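Local coordinates for protein TetR-family transcriptional regulator (Streptomyces coelicolor, PDB 2G7L) that probably binds operator DNA through an N-terminal helix-turn-helix domain and regulates transcription as a dimer held by its larger C-terminal helical domain, at residues 49-53 against 54-58; 68-71 against 72-76; 125-128 against 129-133; 138-141 against 142-146; 196-199 against 200-203. All blocks are in the same frame, centred on the assembly; numbering follows the deposited sequence.

All five contacts are local and follow one another along the chain, so none nests in or crosses another. Interaction 1 closes the turn between helix 42-48 and helix 53-56 in the DNA-binding part. Interaction 2 lies at the C-terminal end of helix 63-74. Interaction 3 is within helix 122-136, and interaction 4 closes the loop that leads from it into helix 142-161; the two touch where Leu132 packs on Val145. Interaction 5 shapes the turn after helix 192-197. Interactions 3, 4 and 5 all reach the second subunit. Interactions 1 and 5 lie on opposite sides of the chain's centre, their own centres 51 Å apart.

Interaction 1: residues 49-53 against 54-58; sequences LDTGP and ASLYV
Thr51 and Ser55 meet through their hydroxyls, OG1 of Thr51 lying 3.1 Å from OG of Ser55, across the turn of the helix-turn-helix. Helix 42-48 comes before this turn; after it comes helix 53-56, which corresponds to the recognition helix of TetR-family regulators and probably enters the DNA groove here too. Thr51 keeps OG1 anti to its own N (chi1 -175°), which leaves the methyl CG2 to reach Leu56 at CD2, 4.1 Å away. That same CD2 also meets CD1 of Leu49 at 3.9 Å, so one branch of Leu56 serves both residues. Behind this apolar patch stand Ile24 of helix 21-35 and Leu45 of helix 42-48, and Leu19 lies against both Thr51 and Ser55.

The backbone bonds of the new helix begin at Gly52, whose O takes the N-H of Ser55 at 3.1 Å, with the donor well above the carbonyl plane. Pro53 O then receives two weak bonds, from Leu56 N and from Tyr57 N, as expected of a short and loosely bonded helix. Further out, the chain is steered into the turn by a Schellman motif: Asp50, with its positive phi, is the C-prime residue, and Thr51 N bonds back to Ala46 O while Asp50 N bonds to Gln47 O. At the far end the Tyr57 ring slants past the first turn. Its CE1 rests 3.9 Å from Pro53 CB, and its CD1 comes within 3.1 Å of Pro53 O.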
loop_
_atom_site.group_PDB
_atom_site.type_symbol
_atom_site.label_atom_id
_atom_site.label_comp_id
_atom_site.label_asym_id
_atom_site.label_seq_id
_atom_site.Cartn_x
_atom_site.Cartn_y
_atom_site.Cartn_z
ATOM N N LEU A 49 11.849 -13.543 -26.853
ATOM C CA LEU A 49 12.781 -14.643 -26.669
ATOM C C LEU A 49 12.594 -15.795 -27.687
ATOM O O LEU A 49 13.179 -16.876 -27.513
ATOM C CB LEU A 49 12.688 -15.162 -25.233
ATOM C CG LEU A 49 13.055 -14.102 -24.183
ATOM C CD1 LEU A 49 12.613 -14.505 -22.777
ATOM C CD2 LEU A 49 14.526 -13.859 -24.220
ATOM N N ASP A 50 11.783 -15.562 -28.729
ATOM C CA ASP A 50 11.461 -16.584 -29.750
ATOM C C ASP A 50 10.979 -17.899 -29.116
ATOM O O ASP A 50 11.442 -18.964 -29.480
ATOM C CB ASP A 50 12.654 -16.845 -30.690
ATOM C CG ASP A 50 13.256 -15.535 -31.307
ATOM O OD1 ASP A 50 14.507 -15.492 -31.503
ATOM O OD2 ASP A 50 12.509 -14.555 -31.600
ATOM N N THR A 51 10.056 -17.800 -28.160
ATOM C CA THR A 51 9.446 -18.949 -27.473
ATOM C C THR A 51 7.962 -18.610 -27.105
ATOM O O THR A 51 7.467 -17.515 -27.443
ATOM C CB THR A 51 10.288 -19.340 -26.229
ATOM O OG1 THR A 51 9.769 -20.535 -25.634
ATOM C CG2 THR A 51 10.288 -18.234 -25.198
ATOM N N GLY A 52 7.257 -19.535 -26.448
ATOM C CA GLY A 52 5.870 -19.282 -26.026
ATOM C C GLY A 52 5.735 -18.943 -24.538
ATOM O O GLY A 52 6.615 -19.313 -23.736
ATOM N N PRO A 53 4.626 -18.270 -24.142
ATOM C CA PRO A 53 4.343 -17.942 -22.738
ATOM C C PRO A 53 4.466 -19.113 -21.729
ATOM O O PRO A 53 4.944 -18.895 -20.602
ATOM C CB PRO A 53 2.901 -17.435 -22.784
ATOM C CG PRO A 53 2.728 -16.920 -24.180
ATOM C CD PRO A 53 3.555 -17.794 -25.041
ATOM N N ALA A 54 4.040 -20.322 -22.117
ATOM C CA ALA A 54 4.120 -21.517 -21.250
ATOM C C ALA A 54 5.538 -21.809 -20.751
ATOM O O ALA A 54 5.745 -22.277 -19.624
ATOM C CB ALA A 54 3.543 -22.751 -21.979
ATOM N N SER A 55 6.511 -21.537 -21.604
ATOM C CA SER A 55 7.917 -21.698 -21.254
ATOM C C SER A 55 8.375 -20.729 -20.177
ATOM O O SER A 55 9.133 -21.094 -19.304
ATOM C CB SER A 55 8.777 -21.489 -22.488
ATOM O OG SER A 55 8.262 -22.253 -23.540
ATOM N N LEU A 56 7.907 -19.493 -20.258
ATOM C CA LEU A 56 8.308 -18.452 -19.326
ATOM C C LEU A 56 7.684 -18.652 -17.967
ATOM O O LEU A 56 8.242 -18.211 -16.980
ATOM C CB LEU A 56 7.903 -17.084 -19.853
ATOM C CG LEU A 56 8.328 -16.642 -21.237
ATOM C CD1 LEU A 56 7.913 -15.216 -21.413
ATOM C CD2 LEU A 56 9.803 -16.809 -21.415
ATOM N N TYR A 57 6.532 -19.318 -17.924
ATOM C CA TYR A 57 5.723 -19.431 -16.698
ATOM C C TYR A 57 6.319 -20.347 -15.669
ATOM O O TYR A 57 5.944 -20.298 -14.508
ATOM C CB TYR A 57 4.267 -19.878 -16.991
ATOM C CG TYR A 57 3.362 -18.788 -17.534
ATOM C CD1 TYR A 57 2.541 -19.019 -18.643
ATOM C CD2 TYR A 57 3.342 -17.537 -16.956
ATOM C CE1 TYR A 57 1.720 -18.007 -19.164
ATOM C CE2 TYR A 57 2.535 -16.527 -17.443
ATOM C CZ TYR A 57 1.716 -16.755 -18.547
ATOM O OH TYR A 57 0.905 -15.733 -19.005
ATOM N N VAL A 58 7.238 -21.190 -16.088
ATOM C CA VAL A 58 7.950 -22.031 -15.150
ATOM C C VAL A 58 8.956 -21.208 -14.325
ATOM O O VAL A 58 9.254 -21.553 -13.181
ATOM C CB VAL A 58 8.598 -23.267 -15.859
ATOM C CG1 VAL A 58 8.496 -23.151 -17.346
ATOM C CG2 VAL A 58 10.048 -23.496 -15.423
#

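Interaction 2: residues 68-71 against 72-76; sequences AAVL and DALLG
Val70 and Leu74 run side by side and point the same way, one turn apart near the C-terminal end of helix 63-74. In TetR-family proteins a helix in this position links the DNA-binding domain to the ligand and dimer domain. CG1 of Val70 and CD1 of Leu74 do the touching, at 3.9 Å. Val70 turns CG1 anti to its backbone N (chi1 172°), whereas Leu74 lays its branch back along the helix, where CD1 also sits 3.2 Å from Val70 O.

Leu71 and Leu75, the next pair round, are set differently: their side chains slant across each other. Leu71 CG meets CD2 of Leu75 at 4.0 Å, and the two CD1 methyls are equally far apart. Val70 looks to helix 21-35, where it touches Ala28, and Leu71 and Leu75 look to Val103 of helix 89-106, while Leu74 touches both helices, at Arg33 and Val103.

Asp72 sends its carboxylate away from both pairs. OD2 accepts a bond from Tyr124 N and a weak one from Gly121 N, which places the acid at the start of helix 122-136; the positive end of that helix would probably favour its charge. The backbone pattern frays toward the end. Ala73 N bonds to Ala69 O at 3.0 Å and almost straight, at 172°. Leu75 N makes only a weak bond to Leu71 O, and also donates to Asp72 O at 3.0 Å.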
loop_
_atom_site.group_PDB
_atom_site.type_symbol
_atom_site.label_atom_id
_atom_site.label_comp_id
_atom_site.label_asym_id
_atom_site.label_seq_id
_atom_site.Cartn_x
_atom_site.Cartn_y
_atom_site.Cartn_z
ATOM N N ALA A 68 7.993 -8.011 -10.017
ATOM C CA ALA A 68 8.815 -8.193 -8.798
ATOM C C ALA A 68 10.319 -8.476 -9.135
ATOM O O ALA A 68 11.229 -7.863 -8.531
ATOM C CB ALA A 68 8.265 -9.269 -7.930
ATOM N N ALA A 69 10.567 -9.418 -10.046
ATOM C CA ALA A 69 11.918 -9.696 -10.621
ATOM C C ALA A 69 12.557 -8.450 -11.225
ATOM O O ALA A 69 13.716 -8.175 -11.004
ATOM C CB ALA A 69 11.785 -10.783 -11.690
ATOM N N VAL A 70 11.800 -7.672 -11.986
ATOM C CA VAL A 70 12.352 -6.429 -12.512
ATOM C C VAL A 70 12.642 -5.450 -11.387
ATOM O O VAL A 70 13.612 -4.667 -11.441
ATOM C CB VAL A 70 11.384 -5.771 -13.513
ATOM C CG1 VAL A 70 11.866 -4.405 -13.914
ATOM C CG2 VAL A 70 11.198 -6.717 -14.784
ATOM N N LEU A 71 11.754 -5.411 -10.383
ATOM C CA LEU A 71 12.038 -4.519 -9.234
ATOM C C LEU A 71 13.255 -5.008 -8.543
ATOM O O LEU A 71 14.132 -4.193 -8.193
ATOM C CB LEU A 71 10.850 -4.413 -8.243
ATOM C CG LEU A 71 11.087 -3.504 -7.032
ATOM C CD1 LEU A 71 11.444 -2.112 -7.499
ATOM C CD2 LEU A 71 9.815 -3.516 -6.153
ATOM N N ASP A 72 13.346 -6.317 -8.323
ATOM C CA ASP A 72 14.563 -6.840 -7.695
ATOM C C ASP A 72 15.858 -6.396 -8.382
ATOM O O ASP A 72 16.764 -5.841 -7.753
ATOM C CB ASP A 72 14.518 -8.341 -7.514
ATOM C CG ASP A 72 15.598 -8.833 -6.548
ATOM O OD1 ASP A 72 16.772 -8.776 -6.939
ATOM O OD2 ASP A 72 15.307 -9.311 -5.425
ATOM N N ALA A 73 15.910 -6.555 -9.694
ATOM C CA ALA A 73 17.028 -6.086 -10.487
ATOM C C ALA A 73 17.377 -4.637 -10.134
ATOM O O ALA A 73 18.541 -4.322 -9.866
ATOM C CB ALA A 73 16.675 -6.201 -12.011
ATOM N N LEU A 74 16.368 -3.765 -10.121
ATOM C CA LEU A 74 16.565 -2.298 -9.941
ATOM C C LEU A 74 17.056 -1.919 -8.531
ATOM O O LEU A 74 17.613 -0.835 -8.305
ATOM C CB LEU A 74 15.259 -1.543 -10.279
ATOM C CG LEU A 74 14.826 -1.586 -11.756
ATOM C CD1 LEU A 74 13.345 -1.474 -11.900
ATOM C CD2 LEU A 74 15.481 -0.448 -12.562
ATOM N N LEU A 75 16.897 -2.861 -7.607
ATOM C CA LEU A 75 17.297 -2.699 -6.197
ATOM C C LEU A 75 18.774 -2.999 -5.944
ATOM O O LEU A 75 19.240 -2.893 -4.808
ATOM C CB LEU A 75 16.438 -3.609 -5.288
ATOM C CG LEU A 75 15.193 -3.016 -4.611
ATOM C CD1 LEU A 75 14.717 -1.756 -5.279
ATOM C CD2 LEU A 75 14.076 -4.035 -4.483
ATOM N N GLY A 76 19.504 -3.422 -6.987
ATOM C CA GLY A 76 20.949 -3.568 -6.888
ATOM C C GLY A 76 21.614 -2.198 -6.823
ATOM O O GLY A 76 22.782 -2.079 -6.407
#

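Interaction 3: residues 125-128 against 129-133; sequences LRLV and ERVLE
Glu129 opens the second half of this helical stretch by bonding its N to Leu125 O at 3.0 Å, while its CB rests against the same oxygen. The side chain leaves with CG anti to N and bends at chi2 (75°), which carries the carboxylate off to the second subunit. There OE2 accepts from Ala193 N and OE1 from Ile194 N, both at the start of the partner's helix 192-197.

Arg130 N continues the alpha-helical ladder to Arg126 O. Its guanidinium meets the Glu133 carboxylate at the edge and in plane, and NH1 forms a salt bridge to OE1 at 3.2 Å. Val131 turns inward, between helices 89-106 and 142-161. Its CG2 lies 3.4 Å from Leu127 O and 4.4 Å from Leu127 CG, a loose fit between the side chains. Leu132 lies alongside Val128, with CD1 and Val128 CG2 at 3.9 Å, and Ile194 of the second subunit packs on both. Glu133 OE1 has Arg137 as a second partner.

Round this stretch of helix 122-136 the chemistry thus changes: apolar residues face the bundle, an ion pair runs along another side, and the subunit interface combines Val128 and Leu132 with an acid. With both carboxylate oxygens taken by backbone N-H groups at a helix start, Glu129 is probably stabilised as an anion.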
loop_
_atom_site.group_PDB
_atom_site.type_symbol
_atom_site.label_atom_id
_atom_site.label_comp_id
_atom_site.label_asym_id
_atom_site.label_seq_id
_atom_site.Cartn_x
_atom_site.Cartn_y
_atom_site.Cartn_z
ATOM N N LEU A 125 16.493 -9.757 -0.800
ATOM C CA LEU A 125 17.040 -10.447 0.368
ATOM C C LEU A 125 18.211 -9.677 1.035
ATOM O O LEU A 125 18.351 -9.717 2.253
ATOM C CB LEU A 125 17.470 -11.883 -0.016
ATOM C CG LEU A 125 16.435 -12.966 0.319
ATOM C CD1 LEU A 125 15.067 -12.614 -0.283
ATOM C CD2 LEU A 125 16.954 -14.290 -0.220
ATOM N N ARG A 126 19.025 -8.979 0.241
ATOM C CA ARG A 126 20.070 -8.122 0.783
ATOM C C ARG A 126 19.563 -6.835 1.443
ATOM O O ARG A 126 20.099 -6.402 2.480
ATOM C CB ARG A 126 21.132 -7.757 -0.278
ATOM C CG ARG A 126 22.196 -8.907 -0.489
ATOM C CD ARG A 126 23.280 -8.473 -1.503
ATOM N NE ARG A 126 22.799 -7.415 -2.401
ATOM C CZ ARG A 126 23.266 -6.160 -2.451
ATOM N NH1 ARG A 126 24.265 -5.783 -1.638
ATOM N NH2 ARG A 126 22.720 -5.278 -3.317
ATOM N N LEU A 127 18.601 -6.179 0.784
ATOM C CA LEU A 127 17.837 -5.105 1.424
ATOM C C LEU A 127 17.239 -5.561 2.715
ATOM O O LEU A 127 17.445 -4.909 3.707
ATOM C CB LEU A 127 16.729 -4.576 0.522
ATOM C CG LEU A 127 15.866 -3.441 1.115
ATOM C CD1 LEU A 127 16.602 -2.099 1.020
ATOM C CD2 LEU A 127 14.602 -3.396 0.230
ATOM N N VAL A 128 16.504 -6.659 2.740
ATOM C CA VAL A 128 15.910 -7.075 3.998
ATOM C C VAL A 128 16.923 -7.396 5.096
ATOM O O VAL A 128 16.725 -6.974 6.235
ATOM C CB VAL A 128 14.587 -8.029 3.950
ATOM C CG1 VAL A 128 13.917 -8.189 2.567
ATOM C CG2 VAL A 128 14.559 -9.254 4.934
ATOM N N GLU A 129 18.020 -8.092 4.732
ATOM C CA GLU A 129 19.075 -8.467 5.696
ATOM C C GLU A 129 19.600 -7.190 6.380
ATOM O O GLU A 129 19.732 -7.128 7.562
ATOM C CB GLU A 129 20.222 -9.216 4.930
ATOM C CG GLU A 129 21.494 -9.361 5.726
ATOM C CD GLU A 129 21.344 -10.414 6.763
ATOM O OE1 GLU A 129 20.335 -11.151 6.647
ATOM O OE2 GLU A 129 22.212 -10.495 7.709
ATOM N N ARG A 130 19.885 -6.176 5.596
ATOM C CA ARG A 130 20.417 -4.946 6.055
ATOM C C ARG A 130 19.425 -4.118 6.915
ATOM O O ARG A 130 19.820 -3.428 7.849
ATOM C CB ARG A 130 20.762 -4.127 4.815
ATOM C CG ARG A 130 21.358 -2.721 5.113
ATOM C CD ARG A 130 22.702 -2.848 5.942
ATOM N NE ARG A 130 23.338 -1.534 6.071
ATOM C CZ ARG A 130 24.213 -1.211 7.030
ATOM N NH1 ARG A 130 24.552 -2.104 7.983
ATOM N NH2 ARG A 130 24.696 0.023 7.043
ATOM N N VAL A 131 18.146 -4.123 6.559
ATOM C CA VAL A 131 17.164 -3.314 7.285
ATOM C C VAL A 131 17.040 -3.968 8.599
ATOM O O VAL A 131 16.972 -3.301 9.611
ATOM C CB VAL A 131 15.814 -3.308 6.555
ATOM C CG1 VAL A 131 14.704 -2.776 7.499
ATOM C CG2 VAL A 131 15.918 -2.426 5.413
ATOM N N LEU A 132 17.065 -5.304 8.591
ATOM C CA LEU A 132 16.915 -6.057 9.808
ATOM C C LEU A 132 18.107 -5.826 10.787
ATOM O O LEU A 132 17.920 -5.670 12.022
ATOM C CB LEU A 132 16.856 -7.531 9.467
ATOM C CG LEU A 132 15.587 -8.261 9.102
ATOM C CD1 LEU A 132 15.908 -9.684 8.571
ATOM C CD2 LEU A 132 14.727 -8.406 10.299
ATOM N N GLU A 133 19.311 -5.808 10.208
ATOM C CA GLU A 133 20.564 -5.592 10.939
ATOM C C GLU A 133 20.527 -4.270 11.698
ATOM O O GLU A 133 20.841 -4.201 12.876
ATOM C CB GLU A 133 21.694 -5.502 9.891
ATOM C CG GLU A 133 23.097 -5.792 10.390
ATOM C CD GLU A 133 24.162 -5.351 9.361
ATOM O OE1 GLU A 133 25.149 -4.714 9.807
ATOM O OE2 GLU A 133 23.998 -5.569 8.116
#

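Interaction 4: residues 138-141 against 142-146; sequences SGAP and GAQVA
Gln144 stands beside the Pro141 ring, both pointing the same way, and the proline's CD lies above one face of the flat amide, offset toward the OE1/NE2 rim. CD is 3.8 Å from Gln144 NE2 and 3.7 Å from OE1, so it favours neither end, while the neighbouring ring carbon CG lies 3.6 Å from OE1. Above the same face, on the NE2 side, is Ala140 CB, 4.2 Å from NE2. Gln144 reaches there with CG beside its backbone N (chi1 -70°) and an extended chain beyond, and NE2 donates to Ile221 O of helix 206-223, which probably sets how the amide is turned.

This is the N-terminal cap of helix 142-161, with Pro141 at the N-cap position. Its carbonyl takes Val145 N at 3.1 Å in the carbonyl plane, and Gln144 N weakly. Before it, Gly139, with positive phi, is the middle residue of an ST turn in which Ser138 OG accepts Ala140 N at 3.0 Å, nearly straight at 162°, while also bonded to Leu135 O.

Val145 faces back toward the loop. Its chi1 is almost eclipsed (-2°), and CG1 is pressed to 3.2 Å from Pro141 O and 3.5 Å from Ala140 O, which suggests strain. His197 of the second subunit packs on Val145, and Leu200 of that subunit on Ala143.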
loop_
_atom_site.group_PDB
_atom_site.type_symbol
_atom_site.label_atom_id
_atom_site.label_comp_id
_atom_site.label_asym_id
_atom_site.label_seq_id
_atom_site.Cartn_x
_atom_site.Cartn_y
_atom_site.Cartn_z
ATOM N N SER A 138 18.576 -1.192 17.672
ATOM C CA SER A 138 17.696 -0.465 18.573
ATOM C C SER A 138 17.642 -1.182 19.933
ATOM O O SER A 138 17.241 -0.574 20.908
ATOM C CB SER A 138 16.267 -0.432 17.980
ATOM O OG SER A 138 15.636 -1.725 18.129
ATOM N N GLY A 139 17.992 -2.467 19.992
ATOM C CA GLY A 139 17.825 -3.262 21.192
ATOM C C GLY A 139 16.467 -3.896 21.341
ATOM O O GLY A 139 16.287 -4.795 22.161
ATOM N N ALA A 140 15.472 -3.475 20.539
ATOM C CA ALA A 140 14.094 -4.021 20.661
ATOM C C ALA A 140 14.071 -5.542 20.511
ATOM O O ALA A 140 14.899 -6.088 19.849
ATOM C CB ALA A 140 13.194 -3.375 19.615
ATOM N N PRO A 141 13.131 -6.231 21.147
ATOM C CA PRO A 141 13.036 -7.650 20.964
ATOM C C PRO A 141 12.903 -8.108 19.512
ATOM O O PRO A 141 12.492 -7.332 18.638
ATOM C CB PRO A 141 11.825 -8.043 21.787
ATOM C CG PRO A 141 11.735 -6.981 22.885
ATOM C CD PRO A 141 12.182 -5.713 22.164
ATOM N N GLY A 142 13.286 -9.359 19.256
ATOM C CA GLY A 142 13.468 -9.832 17.875
ATOM C C GLY A 142 12.132 -9.911 17.122
ATOM O O GLY A 142 12.104 -9.698 15.902
ATOM N N ALA A 143 11.040 -10.202 17.833
ATOM C CA ALA A 143 9.727 -10.285 17.186
ATOM C C ALA A 143 9.353 -8.938 16.570
ATOM O O ALA A 143 8.837 -8.864 15.447
ATOM C CB ALA A 143 8.677 -10.751 18.148
ATOM N N GLN A 144 9.694 -7.858 17.275
ATOM C CA GLN A 144 9.392 -6.497 16.865
ATOM C C GLN A 144 10.282 -6.070 15.742
ATOM O O GLN A 144 9.878 -5.278 14.835
ATOM C CB GLN A 144 9.547 -5.535 18.037
ATOM C CG GLN A 144 8.447 -5.757 19.057
ATOM C CD GLN A 144 8.777 -5.208 20.460
ATOM O OE1 GLN A 144 8.605 -5.913 21.445
ATOM N NE2 GLN A 144 9.188 -3.958 20.536
ATOM N N VAL A 145 11.532 -6.539 15.760
ATOM C CA VAL A 145 12.365 -6.182 14.585
ATOM C C VAL A 145 11.944 -6.955 13.308
ATOM O O VAL A 145 11.995 -6.408 12.258
ATOM C CB VAL A 145 13.912 -5.989 14.862
ATOM C CG1 VAL A 145 14.337 -6.142 16.348
ATOM C CG2 VAL A 145 14.823 -6.524 13.798
ATOM N N ALA A 146 11.473 -8.177 13.474
ATOM C CA ALA A 146 11.045 -9.060 12.402
ATOM C C ALA A 146 9.743 -8.548 11.733
ATOM O O ALA A 146 9.725 -8.392 10.522
ATOM C CB ALA A 146 10.836 -10.512 12.993
#

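Interaction 5: residues 196-199 against 200-203; sequences SHMP and LLVA
Met198, here selenomethionine, packs tightly on Leu201 and Val202. SE lies 3.7 Å from Leu201 CB and equally far from Val202 CG1, while CE touches Val202 CG2 at 3.5 Å. The side chain gets there by curling, with bends at chi2 (-67°) and chi3 (-49°), so that it slants across both partners; Arg184 of helix 178-185 borders both Met198 and Val202. Pro199 is the looser side. It is exposed and follows a cis peptide bond, and its ring meets the second half of the turn only at Leu200 N.

Backbone bonds hold this turn after helix 192-197 in shape. Leu201 N donates to His197 O at 2.8 Å, and Val202 N to Pro199 O at 3.0 Å, coming from above the carbonyl plane. His197 ND1 bonds back to Ala193 O within its own helix. In the second subunit Trp147 NE1 bonds weakly to Leu200 O. The chemistry is thus divided: the carbonyls of His197 and Pro199 are taken by N-H groups within the turn and those of Leu201 and Ala203 by Arg209, so this polar backbone is satisfied while the selenomethionine side chain packs against apolar groups.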
loop_
_atom_site.group_PDB
_atom_site.type_symbol
_atom_site.label_atom_id
_atom_site.label_comp_id
_atom_site.label_asym_id
_atom_site.label_seq_id
_atom_site.Cartn_x
_atom_site.Cartn_y
_atom_site.Cartn_z
ATOM N N SER A 196 -11.857 20.965 11.829
ATOM C CA SER A 196 -10.902 21.110 12.939
ATOM C C SER A 196 -9.422 20.793 12.529
ATOM O O SER A 196 -8.433 21.427 12.990
ATOM C CB SER A 196 -11.410 20.178 14.041
ATOM O OG SER A 196 -10.592 20.219 15.177
ATOM N N HIS A 197 -9.277 19.838 11.612
ATOM C CA HIS A 197 -7.947 19.315 11.233
ATOM C C HIS A 197 -7.403 19.759 9.868
ATOM O O HIS A 197 -6.350 19.299 9.437
ATOM C CB HIS A 197 -7.940 17.825 11.396
ATOM C CG HIS A 197 -8.062 17.399 12.833
ATOM N ND1 HIS A 197 -9.259 17.028 13.405
ATOM C CD2 HIS A 197 -7.129 17.274 13.808
ATOM C CE1 HIS A 197 -9.062 16.674 14.661
ATOM N NE2 HIS A 197 -7.775 16.816 14.932
HETATM N N MSE A 198 -8.120 20.688 9.234
HETATM C CA MSE A 198 -7.719 21.323 8.002
HETATM C C MSE A 198 -7.036 22.617 8.379
HETATM O O MSE A 198 -7.529 23.320 9.252
HETATM C CB MSE A 198 -8.962 21.639 7.146
HETATM C CG MSE A 198 -9.612 20.404 6.520
HETATM SE SE MSE A 198 -8.459 19.579 5.202
HETATM C CE MSE A 198 -8.058 21.227 4.254
ATOM N N PRO A 199 -5.927 22.982 7.699
ATOM C CA PRO A 199 -5.273 22.494 6.492
ATOM C C PRO A 199 -4.344 21.268 6.622
ATOM O O PRO A 199 -3.995 20.655 5.598
ATOM C CB PRO A 199 -4.431 23.696 6.053
ATOM C CG PRO A 199 -4.172 24.458 7.277
ATOM C CD PRO A 199 -5.200 24.109 8.294
ATOM N N LEU A 200 -3.957 20.901 7.840
ATOM C CA LEU A 200 -2.926 19.858 8.003
ATOM C C LEU A 200 -3.360 18.483 7.482
ATOM O O LEU A 200 -2.509 17.679 7.085
ATOM C CB LEU A 200 -2.428 19.738 9.469
ATOM C CG LEU A 200 -1.335 20.701 9.935
ATOM C CD1 LEU A 200 -0.964 20.419 11.382
ATOM C CD2 LEU A 200 -0.094 20.644 9.065
ATOM N N LEU A 201 -4.662 18.207 7.494
ATOM C CA LEU A 201 -5.183 16.929 7.019
ATOM C C LEU A 201 -4.727 16.690 5.541
ATOM O O LEU A 201 -4.466 15.566 5.115
ATOM C CB LEU A 201 -6.686 16.937 7.151
ATOM C CG LEU A 201 -7.491 15.700 6.790
ATOM C CD1 LEU A 201 -6.843 14.560 7.509
ATOM C CD2 LEU A 201 -8.967 15.837 7.172
ATOM N N VAL A 202 -4.582 17.776 4.789
ATOM C CA VAL A 202 -4.118 17.683 3.390
ATOM C C VAL A 202 -2.736 18.351 3.137
ATOM O O VAL A 202 -2.262 18.383 2.012
ATOM C CB VAL A 202 -5.238 18.199 2.403
ATOM C CG1 VAL A 202 -6.588 17.548 2.751
ATOM C CG2 VAL A 202 -5.394 19.730 2.515
ATOM N N ALA A 203 -2.073 18.839 4.176
ATOM C CA ALA A 203 -0.742 19.445 4.009
ATOM C C ALA A 203 0.499 18.507 4.062
ATOM O O ALA A 203 0.440 17.336 4.536
ATOM C CB ALA A 203 -0.576 20.660 4.950
#